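Local coordinates for signal recognition particle 54 kDa protein (Aeropyrum pernix, PDB 7EPK) that binds guanosine-5'-diphosphate in a P-loop domain and, as an SRP54-family signal recognition particle protein, also carries a helical signal peptide binding domain, at residues 308-319 and 331-342; 162-170 and 200-208. All coordinates share one frame; numbering follows the deposited sequence.

Interaction 2 comes first along the chain and interaction 1 follows it, with no helix or strand in common. Interaction 2 joins helices 162-175 and 194-208 within the P-loop GTPase domain, beside strand 97-102 of its sheet, the side chain of E200 lying about 11 Å from the magnesium ion. Interaction 1 packs 331-342, which falls within the signal peptide binding range and includes the end of helix 326-337, on the end of the long helix 293-320. The centres of interactions 1 and 2 are about 62 Å apart. Interactions 1 and 2 come no closer than about 45 Å between nearest atoms, on opposite sides of the chain's centre, so they are separate packings that do not touch.

Interaction 1: 308-319 and 331-342; sequences EAGELDRAAEDV and RQLRAMRKLGPL
The helical hairpin formed where helix 293-320 turns back into helix 326-337 packs here around L312 and A335 in its middle. The segment axes run roughly antiparallel, at 146°, and approach to 8.5 Å, consistent with the alanines A315 and A335 facing across. The CB of A315 rests 3.7 Å from the CB of Q332, and the methyl of A335 sits against the backbone N of L312 and the CB of E311. L312 is the most heavily buried residue of the contact. With CG anti to the backbone N (chi1 -173°), its two methyls reach different partners: CD1 lies 3.8 Å from CG of M336, while CD2 lies 3.6 Å from CD1 of L342. The chain leaves the helix at K338, the centre of an inverse gamma turn, and beyond it L339 and L342 meet E308 and L312, CD1 of L339 running along the E308 side chain. The extended E308 chain crosses K338 at about a right angle. M336 is backed by M370 of helix 367-379. Extended Q332 lays its OE1 3.9 Å from CG2 of V319, while its NE2 hydrogen-bonds to the hydroxyl of Y416.

One flank is polar. E311, bent at its second torsion, divides its carboxylate between two arginines: OE1 makes a salt bridge to NH1 of R334 at 3.2 Å across the contact, and OE2 one to NH2 of R314 at 3.1 Å within its own helix. The carboxylate plane of E311 and the guanidinium plane of R334 are 62° apart. NE of R331 lies 3.7 Å from NH2 of R314, in plane at that guanidinium's edge. E311 probably offsets part of the charge of R314, R331 and R334, and D318 adds a long salt bridge to NH1 of R314. The contact is thus mixed: an apolar centre, flanked by long polar side chains whose stems pack, with E311-R334 as the ionic link across.

Interaction 2: 162-170 and 200-208; sequences PAEIARRGL and EMKAIASKV
R167, whose CG lies 3.9 Å from the carbonyl O of K207, presents the edge of its guanidinium to E164: OE1 of E164 lies in the plane, 2.7 Å from NH2 of R167. The helices involved are two neighbours of the P-loop alpha/beta fold, lying side by side on the same strand: L170 and V208 both touch I98 of strand 97-102, and I204 touches L100. The R167-E164 pair is a salt bridge within one helix, and its hydrogen bond is weak, with an angle of 119° at the hydrogen; the guanidinium of R168 has the carbonyl O of E164 over the centre of one face. At the start of the contact the ring of P162 meets the end of E200, the two side chains crossing at about a right angle; OE2 of E200 is hydrogen-bonded to H135.

The helix directions differ by 33° and the segment axes approach to 8.2 Å. Alanines permit that closeness. A163 meets I204 with CA atoms 4.1 Å apart, and the CB of A163 lies beside CG of K207. One turn on, the CB of A166 fits between two branched side chains, 3.9 Å from CG2 of I204 and 3.7 Å from CG2 of V208. K207, bent at its second and fourth torsions, curls back toward E164, but the modelled separation of those charged ends is too short to trust, so their pairing remains doubtful. The apolar seam finishes at L170, whose CD2 comes 3.8 Å from CG1 of V208.

Interaction 1: 308-319 and 331-342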
loop_
_atom_site.group_PDB
_atom_site.type_symbol
_atom_site.label_atom_id
_atom_site.label_comp_id
_atom_site.label_asym_id
_atom_site.label_seq_id
_atom_site.Cartn_x
_atom_site.Cartn_y
_atom_site.Cartn_z
ATOM N N GLU A 308 6.025 9.026 19.227
ATOM C CA GLU A 308 6.597 8.087 20.226
ATOM C C GLU A 308 7.043 8.923 21.441
ATOM O O GLU A 308 6.434 8.738 22.535
ATOM C CB GLU A 308 7.691 7.219 19.584
ATOM C CG GLU A 308 7.162 6.129 18.646
ATOM C CD GLU A 308 8.176 5.508 17.679
ATOM O OE1 GLU A 308 7.894 4.415 17.128
ATOM O OE2 GLU A 308 9.240 6.125 17.445
ATOM N N ALA A 309 8.004 9.846 21.245
ATOM C CA ALA A 309 8.518 10.810 22.261
ATOM C C ALA A 309 7.373 11.494 23.031
ATOM O O ALA A 309 7.540 11.706 24.243
ATOM C CB ALA A 309 9.400 11.833 21.604
ATOM N N GLY A 310 6.258 11.825 22.365
ATOM C CA GLY A 310 5.035 12.376 22.985
ATOM C C GLY A 310 4.432 11.440 24.025
ATOM O O GLY A 310 4.001 11.942 25.095
ATOM N N GLU A 311 4.380 10.133 23.730
ATOM C CA GLU A 311 3.957 9.081 24.699
ATOM C C GLU A 311 4.952 9.045 25.867
ATOM O O GLU A 311 4.504 9.013 27.021
ATOM C CB GLU A 311 3.841 7.698 24.056
ATOM C CG GLU A 311 2.425 7.330 23.644
ATOM C CD GLU A 311 1.460 7.052 24.783
ATOM O OE1 GLU A 311 1.079 5.870 24.974
ATOM O OE2 GLU A 311 1.079 8.016 25.471
ATOM N N LEU A 312 6.255 9.079 25.586
ATOM C CA LEU A 312 7.293 9.144 26.648
ATOM C C LEU A 312 7.146 10.456 27.424
ATOM O O LEU A 312 7.221 10.401 28.659
ATOM C CB LEU A 312 8.682 9.024 26.022
ATOM C CG LEU A 312 9.833 8.912 27.018
ATOM C CD1 LEU A 312 9.693 7.673 27.889
ATOM C CD2 LEU A 312 11.171 8.898 26.303
ATOM N N ASP A 313 6.935 11.574 26.721
ATOM C CA ASP A 313 6.673 12.919 27.304
ATOM C C ASP A 313 5.621 12.808 28.409
ATOM O O ASP A 313 5.919 13.228 29.550
ATOM C CB ASP A 313 6.203 13.909 26.232
ATOM C CG ASP A 313 6.114 15.349 26.710
ATOM O OD1 ASP A 313 5.018 15.740 27.177
ATOM O OD2 ASP A 313 7.138 16.067 26.609
ATOM N N ARG A 314 4.439 12.277 28.072
ATOM C CA ARG A 314 3.309 12.120 29.021
ATOM C C ARG A 314 3.737 11.159 30.139
ATOM O O ARG A 314 3.453 11.454 31.302
ATOM C CB ARG A 314 2.042 11.647 28.300
ATOM C CG ARG A 314 0.895 11.313 29.243
ATOM C CD ARG A 314 -0.469 11.415 28.595
ATOM N NE ARG A 314 -0.759 10.270 27.749
ATOM C CZ ARG A 314 -1.137 9.072 28.187
ATOM N NH1 ARG A 314 -1.263 8.833 29.483
ATOM N NH2 ARG A 314 -1.382 8.106 27.318
ATOM N N ALA A 315 4.427 10.069 29.803
ATOM C CA ALA A 315 4.803 8.999 30.756
ATOM C C ALA A 315 5.744 9.561 31.826
ATOM O O ALA A 315 5.494 9.292 33.014
ATOM C CB ALA A 315 5.431 7.846 30.022
ATOM N N ALA A 316 6.783 10.296 31.414
ATOM C CA ALA A 316 7.708 11.037 32.304
ATOM C C ALA A 316 6.927 12.129 33.037
ATOM O O ALA A 316 6.994 12.171 34.275
ATOM C CB ALA A 316 8.847 11.634 31.521
ATOM N N GLU A 317 6.204 12.974 32.300
ATOM C CA GLU A 317 5.388 14.065 32.893
ATOM C C GLU A 317 4.462 13.468 33.969
ATOM O O GLU A 317 4.419 14.030 35.071
ATOM C CB GLU A 317 4.651 14.827 31.784
ATOM C CG GLU A 317 3.827 16.019 32.267
ATOM C CD GLU A 317 4.567 17.082 33.069
ATOM O OE1 GLU A 317 5.798 17.201 32.911
ATOM O OE2 GLU A 317 3.908 17.791 33.857
ATOM N N ASP A 318 3.783 12.350 33.674
ATOM C CA ASP A 318 2.787 11.693 34.574
ATOM C C ASP A 318 3.484 11.156 35.830
ATOM O O ASP A 318 2.809 11.003 36.852
ATOM C CB ASP A 318 1.990 10.572 33.882
ATOM C CG ASP A 318 0.485 10.819 33.796
ATOM O OD1 ASP A 318 -0.033 11.596 34.634
ATOM O OD2 ASP A 318 -0.172 10.221 32.899
ATOM N N VAL A 319 4.777 10.856 35.759
ATOM C CA VAL A 319 5.590 10.477 36.950
ATOM C C VAL A 319 5.877 11.756 37.740
ATOM O O VAL A 319 5.507 11.800 38.921
ATOM C CB VAL A 319 6.881 9.746 36.541
ATOM C CG1 VAL A 319 7.942 9.775 37.627
ATOM C CG2 VAL A 319 6.592 8.316 36.119
ATOM N N ARG A 331 2.717 2.089 29.602
ATOM C CA ARG A 331 2.719 3.024 28.448
ATOM C C ARG A 331 4.140 3.553 28.264
ATOM O O ARG A 331 4.567 3.717 27.092
ATOM C CB ARG A 331 1.742 4.188 28.656
ATOM C CG ARG A 331 0.282 3.827 28.428
ATOM C CD ARG A 331 -0.624 5.049 28.409
ATOM N NE ARG A 331 -2.021 4.674 28.624
ATOM C CZ ARG A 331 -2.648 4.677 29.799
ATOM N NH1 ARG A 331 -3.911 4.286 29.876
ATOM N NH2 ARG A 331 -2.019 5.072 30.892
ATOM N N GLN A 332 4.816 3.814 29.390
ATOM C CA GLN A 332 6.226 4.271 29.459
ATOM C C GLN A 332 7.125 3.235 28.778
ATOM O O GLN A 332 7.905 3.637 27.919
ATOM C CB GLN A 332 6.635 4.488 30.912
ATOM C CG GLN A 332 8.034 5.071 31.071
ATOM C CD GLN A 332 8.399 5.191 32.527
ATOM O OE1 GLN A 332 7.723 5.881 33.295
ATOM N NE2 GLN A 332 9.445 4.475 32.913
ATOM N N LEU A 333 6.994 1.954 29.126
ATOM C CA LEU A 333 7.849 0.866 28.581
ATOM C C LEU A 333 7.578 0.739 27.083
ATOM O O LEU A 333 8.558 0.812 26.305
ATOM C CB LEU A 333 7.577 -0.453 29.314
ATOM C CG LEU A 333 7.899 -0.449 30.811
ATOM C CD1 LEU A 333 7.315 -1.665 31.518
ATOM C CD2 LEU A 333 9.394 -0.358 31.044
ATOM N N ARG A 334 6.307 0.579 26.688
ATOM C CA ARG A 334 5.903 0.505 25.257
ATOM C C ARG A 334 6.620 1.615 24.486
ATOM O O ARG A 334 7.267 1.311 23.488
ATOM C CB ARG A 334 4.395 0.657 25.065
ATOM C CG ARG A 334 3.967 0.606 23.601
ATOM C CD ARG A 334 2.459 0.661 23.392
ATOM N NE ARG A 334 2.088 1.612 22.349
ATOM C CZ ARG A 334 2.236 2.940 22.429
ATOM N NH1 ARG A 334 2.763 3.510 23.506
ATOM N NH2 ARG A 334 1.859 3.699 21.414
ATOM N N ALA A 335 6.524 2.850 24.979
ATOM C CA ALA A 335 7.115 4.065 24.372
ATOM C C ALA A 335 8.637 3.907 24.244
ATOM O O ALA A 335 9.171 4.121 23.134
ATOM C CB ALA A 335 6.739 5.290 25.185
ATOM N N MET A 336 9.304 3.543 25.338
ATOM C CA MET A 336 10.784 3.391 25.415
ATOM C C MET A 336 11.252 2.295 24.447
ATOM O O MET A 336 12.207 2.553 23.666
ATOM C CB MET A 336 11.211 3.025 26.839
ATOM C CG MET A 336 11.001 4.137 27.830
ATOM S SD MET A 336 11.270 3.542 29.496
ATOM C CE MET A 336 13.060 3.565 29.524
ATOM N N ARG A 337 10.604 1.126 24.489
ATOM C CA ARG A 337 10.911 -0.024 23.597
ATOM C C ARG A 337 11.005 0.450 22.137
ATOM O O ARG A 337 12.133 0.543 21.639
ATOM C CB ARG A 337 9.876 -1.130 23.801
ATOM C CG ARG A 337 10.077 -1.920 25.085
ATOM C CD ARG A 337 9.201 -3.149 25.136
ATOM N NE ARG A 337 9.503 -4.030 24.024
ATOM C CZ ARG A 337 8.851 -5.150 23.758
ATOM N NH1 ARG A 337 7.849 -5.548 24.528
ATOM N NH2 ARG A 337 9.214 -5.869 22.711
ATOM N N LYS A 338 9.889 0.753 21.467
ATOM C CA LYS A 338 9.933 1.341 20.098
ATOM C C LYS A 338 10.376 2.794 20.234
ATOM O O LYS A 338 9.497 3.664 20.321
ATOM C CB LYS A 338 8.635 1.210 19.282
ATOM C CG LYS A 338 7.298 1.499 19.958
ATOM C CD LYS A 338 6.127 0.766 19.292
ATOM C CE LYS A 338 6.353 -0.731 19.119
ATOM N NZ LYS A 338 5.274 -1.399 18.347
ATOM N N LEU A 339 11.695 2.997 20.291
ATOM C CA LEU A 339 12.381 4.312 20.340
ATOM C C LEU A 339 13.897 4.081 20.302
ATOM O O LEU A 339 14.533 4.604 19.380
ATOM C CB LEU A 339 11.963 5.066 21.606
ATOM C CG LEU A 339 11.961 6.595 21.531
ATOM C CD1 LEU A 339 11.727 7.109 20.116
ATOM C CD2 LEU A 339 10.907 7.169 22.464
ATOM N N GLY A 340 14.445 3.320 21.257
ATOM C CA GLY A 340 15.858 2.887 21.258
ATOM C C GLY A 340 16.539 3.110 22.608
ATOM O O GLY A 340 15.963 2.791 23.650
ATOM N N PRO A 341 17.791 3.635 22.633
ATOM C CA PRO A 341 18.484 3.962 23.881
ATOM C C PRO A 341 18.353 5.446 24.274
ATOM O O PRO A 341 19.258 5.977 24.888
ATOM C CB PRO A 341 19.919 3.576 23.494
ATOM C CG PRO A 341 20.039 4.024 22.041
ATOM C CD PRO A 341 18.642 3.912 21.462
ATOM N N LEU A 342 17.215 6.064 23.932
ATOM C CA LEU A 342 16.889 7.506 24.116
ATOM C C LEU A 342 17.773 8.369 23.202
ATOM O O LEU A 342 18.492 7.784 22.365
ATOM C CB LEU A 342 17.009 7.897 25.596
ATOM C CG LEU A 342 15.684 8.077 26.348
ATOM C CD1 LEU A 342 14.637 8.778 25.489
ATOM C CD2 LEU A 342 15.143 6.748 26.850
#

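Interaction 2: 162-170 and 200-208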
loop_
_atom_site.group_PDB
_atom_site.type_symbol
_atom_site.label_atom_id
_atom_site.label_comp_id
_atom_site.label_asym_id
_atom_site.label_seq_id
_atom_site.Cartn_x
_atom_site.Cartn_y
_atom_site.Cartn_z
ATOM N N PRO A 162 -13.212 -18.495 -32.304
ATOM C CA PRO A 162 -12.330 -18.067 -31.216
ATOM C C PRO A 162 -12.720 -18.635 -29.839
ATOM O O PRO A 162 -11.836 -18.979 -29.081
ATOM C CB PRO A 162 -12.436 -16.536 -31.272
ATOM C CG PRO A 162 -12.834 -16.249 -32.699
ATOM C CD PRO A 162 -13.792 -17.367 -33.042
ATOM N N ALA A 163 -14.018 -18.765 -29.563
ATOM C CA ALA A 163 -14.546 -19.330 -28.302
ATOM C C ALA A 163 -14.057 -20.769 -28.147
ATOM O O ALA A 163 -13.614 -21.121 -27.035
ATOM C CB ALA A 163 -16.045 -19.265 -28.273
ATOM N N GLU A 164 -14.125 -21.566 -29.218
ATOM C CA GLU A 164 -13.752 -23.005 -29.168
ATOM C C GLU A 164 -12.225 -23.109 -29.117
ATOM O O GLU A 164 -11.706 -24.040 -28.492
ATOM C CB GLU A 164 -14.358 -23.775 -30.343
ATOM C CG GLU A 164 -15.861 -23.955 -30.229
ATOM C CD GLU A 164 -16.304 -24.991 -29.206
ATOM O OE1 GLU A 164 -15.866 -26.168 -29.331
ATOM O OE2 GLU A 164 -17.086 -24.622 -28.283
ATOM N N ILE A 165 -11.520 -22.173 -29.732
ATOM C CA ILE A 165 -10.029 -22.154 -29.680
ATOM C C ILE A 165 -9.625 -21.938 -28.224
ATOM O O ILE A 165 -8.696 -22.617 -27.727
ATOM C CB ILE A 165 -9.439 -21.065 -30.586
ATOM C CG1 ILE A 165 -9.780 -21.340 -32.054
ATOM C CG2 ILE A 165 -7.947 -20.957 -30.335
ATOM C CD1 ILE A 165 -9.500 -20.190 -32.997
ATOM N N ALA A 166 -10.313 -21.003 -27.581
ATOM C CA ALA A 166 -10.051 -20.592 -26.193
ATOM C C ALA A 166 -10.439 -21.756 -25.264
ATOM O O ALA A 166 -9.624 -22.142 -24.422
ATOM C CB ALA A 166 -10.790 -19.294 -25.938
ATOM N N ARG A 167 -11.614 -22.359 -25.435
ATOM C CA ARG A 167 -11.991 -23.548 -24.624
ATOM C C ARG A 167 -10.954 -24.650 -24.822
ATOM O O ARG A 167 -10.622 -25.327 -23.864
ATOM C CB ARG A 167 -13.363 -24.111 -24.974
ATOM C CG ARG A 167 -14.024 -24.792 -23.788
ATOM C CD ARG A 167 -15.130 -25.751 -24.185
ATOM N NE ARG A 167 -14.568 -27.029 -24.623
ATOM C CZ ARG A 167 -14.665 -27.553 -25.846
ATOM N NH1 ARG A 167 -14.103 -28.724 -26.093
ATOM N NH2 ARG A 167 -15.330 -26.934 -26.807
ATOM N N ARG A 168 -10.459 -24.829 -26.034
ATOM C CA ARG A 168 -9.534 -25.945 -26.313
ATOM C C ARG A 168 -8.226 -25.644 -25.565
ATOM O O ARG A 168 -7.760 -26.533 -24.818
ATOM C CB ARG A 168 -9.404 -26.145 -27.826
ATOM C CG ARG A 168 -9.241 -27.595 -28.273
ATOM C CD ARG A 168 -9.437 -27.692 -29.780
ATOM N NE ARG A 168 -10.796 -27.311 -30.195
ATOM C CZ ARG A 168 -11.122 -26.411 -31.128
ATOM N NH1 ARG A 168 -10.185 -25.763 -31.805
ATOM N NH2 ARG A 168 -12.399 -26.186 -31.400
ATOM N N GLY A 169 -7.682 -24.429 -25.722
ATOM C CA GLY A 169 -6.418 -23.985 -25.084
ATOM C C GLY A 169 -6.477 -24.070 -23.562
ATOM O O GLY A 169 -5.433 -24.354 -22.917
ATOM N N LEU A 170 -7.664 -23.840 -22.999
ATOM C CA LEU A 170 -7.918 -23.955 -21.552
ATOM C C LEU A 170 -7.781 -25.426 -21.171
ATOM O O LEU A 170 -6.976 -25.739 -20.279
ATOM C CB LEU A 170 -9.313 -23.416 -21.233
ATOM C CG LEU A 170 -9.634 -23.343 -19.741
ATOM C CD1 LEU A 170 -8.548 -22.578 -19.026
ATOM C CD2 LEU A 170 -10.988 -22.706 -19.466
ATOM N N GLU A 200 -17.493 -11.202 -29.517
ATOM C CA GLU A 200 -16.459 -12.268 -29.534
ATOM C C GLU A 200 -15.955 -12.532 -28.100
ATOM O O GLU A 200 -15.870 -13.742 -27.700
ATOM C CB GLU A 200 -15.339 -11.892 -30.500
ATOM C CG GLU A 200 -14.395 -13.049 -30.773
ATOM C CD GLU A 200 -13.521 -12.870 -31.997
ATOM O OE1 GLU A 200 -12.412 -12.322 -31.846
ATOM O OE2 GLU A 200 -13.956 -13.299 -33.089
ATOM N N MET A 201 -15.646 -11.451 -27.361
ATOM C CA MET A 201 -15.189 -11.458 -25.942
ATOM C C MET A 201 -16.259 -12.141 -25.074
ATOM O O MET A 201 -15.928 -13.103 -24.339
ATOM C CB MET A 201 -14.931 -10.030 -25.435
ATOM C CG MET A 201 -13.813 -9.254 -26.158
ATOM S SD MET A 201 -12.220 -10.137 -26.338
ATOM C CE MET A 201 -12.472 -10.940 -27.921
ATOM N N LYS A 202 -17.507 -11.686 -25.187
ATOM C CA LYS A 202 -18.678 -12.237 -24.458
ATOM C C LYS A 202 -18.820 -13.740 -24.723
ATOM O O LYS A 202 -19.323 -14.444 -23.847
ATOM C CB LYS A 202 -19.933 -11.481 -24.898
ATOM C CG LYS A 202 -21.256 -12.018 -24.363
ATOM C CD LYS A 202 -22.437 -11.081 -24.616
ATOM C CE LYS A 202 -22.238 -9.680 -24.059
ATOM N NZ LYS A 202 -23.449 -8.835 -24.204
ATOM N N ALA A 203 -18.479 -14.205 -25.921
ATOM C CA ALA A 203 -18.680 -15.609 -26.348
ATOM C C ALA A 203 -17.524 -16.432 -25.772
ATOM O O ALA A 203 -17.787 -17.436 -25.090
ATOM C CB ALA A 203 -18.777 -15.702 -27.863
ATOM N N ILE A 204 -16.294 -15.977 -26.015
ATOM C CA ILE A 204 -15.061 -16.547 -25.400
ATOM C C ILE A 204 -15.292 -16.669 -23.897
ATOM O O ILE A 204 -15.044 -17.752 -23.354
ATOM C CB ILE A 204 -13.819 -15.689 -25.690
ATOM C CG1 ILE A 204 -13.433 -15.742 -27.170
ATOM C CG2 ILE A 204 -12.662 -16.099 -24.784
ATOM C CD1 ILE A 204 -12.552 -14.593 -27.599
ATOM N N ALA A 205 -15.754 -15.586 -23.273
ATOM C CA ALA A 205 -15.974 -15.517 -21.811
ATOM C C ALA A 205 -16.928 -16.642 -21.404
ATOM O O ALA A 205 -16.649 -17.332 -20.405
ATOM C CB ALA A 205 -16.492 -14.169 -21.411
ATOM N N SER A 206 -17.985 -16.861 -22.179
ATOM C CA SER A 206 -19.049 -17.840 -21.842
ATOM C C SER A 206 -18.468 -19.260 -21.865
ATOM O O SER A 206 -18.760 -20.036 -20.921
ATOM C CB SER A 206 -20.237 -17.705 -22.753
ATOM O OG SER A 206 -21.380 -18.305 -22.162
ATOM N N LYS A 207 -17.677 -19.588 -22.888
ATOM C CA LYS A 207 -17.035 -20.924 -23.017
ATOM C C LYS A 207 -15.951 -21.093 -21.935
ATOM O O LYS A 207 -15.810 -22.213 -21.403
ATOM C CB LYS A 207 -16.429 -21.106 -24.413
ATOM C CG LYS A 207 -17.418 -21.091 -25.574
ATOM C CD LYS A 207 -18.560 -22.084 -25.444
ATOM C CE LYS A 207 -19.272 -22.360 -26.752
ATOM N NZ LYS A 207 -18.936 -23.706 -27.275
ATOM N N VAL A 208 -15.207 -20.030 -21.618
ATOM C CA VAL A 208 -13.963 -20.129 -20.808
ATOM C C VAL A 208 -14.286 -20.046 -19.314
ATOM O O VAL A 208 -13.601 -20.741 -18.557
ATOM C CB VAL A 208 -12.940 -19.079 -21.252
ATOM C CG1 VAL A 208 -11.727 -19.066 -20.346
ATOM C CG2 VAL A 208 -12.491 -19.319 -22.686
#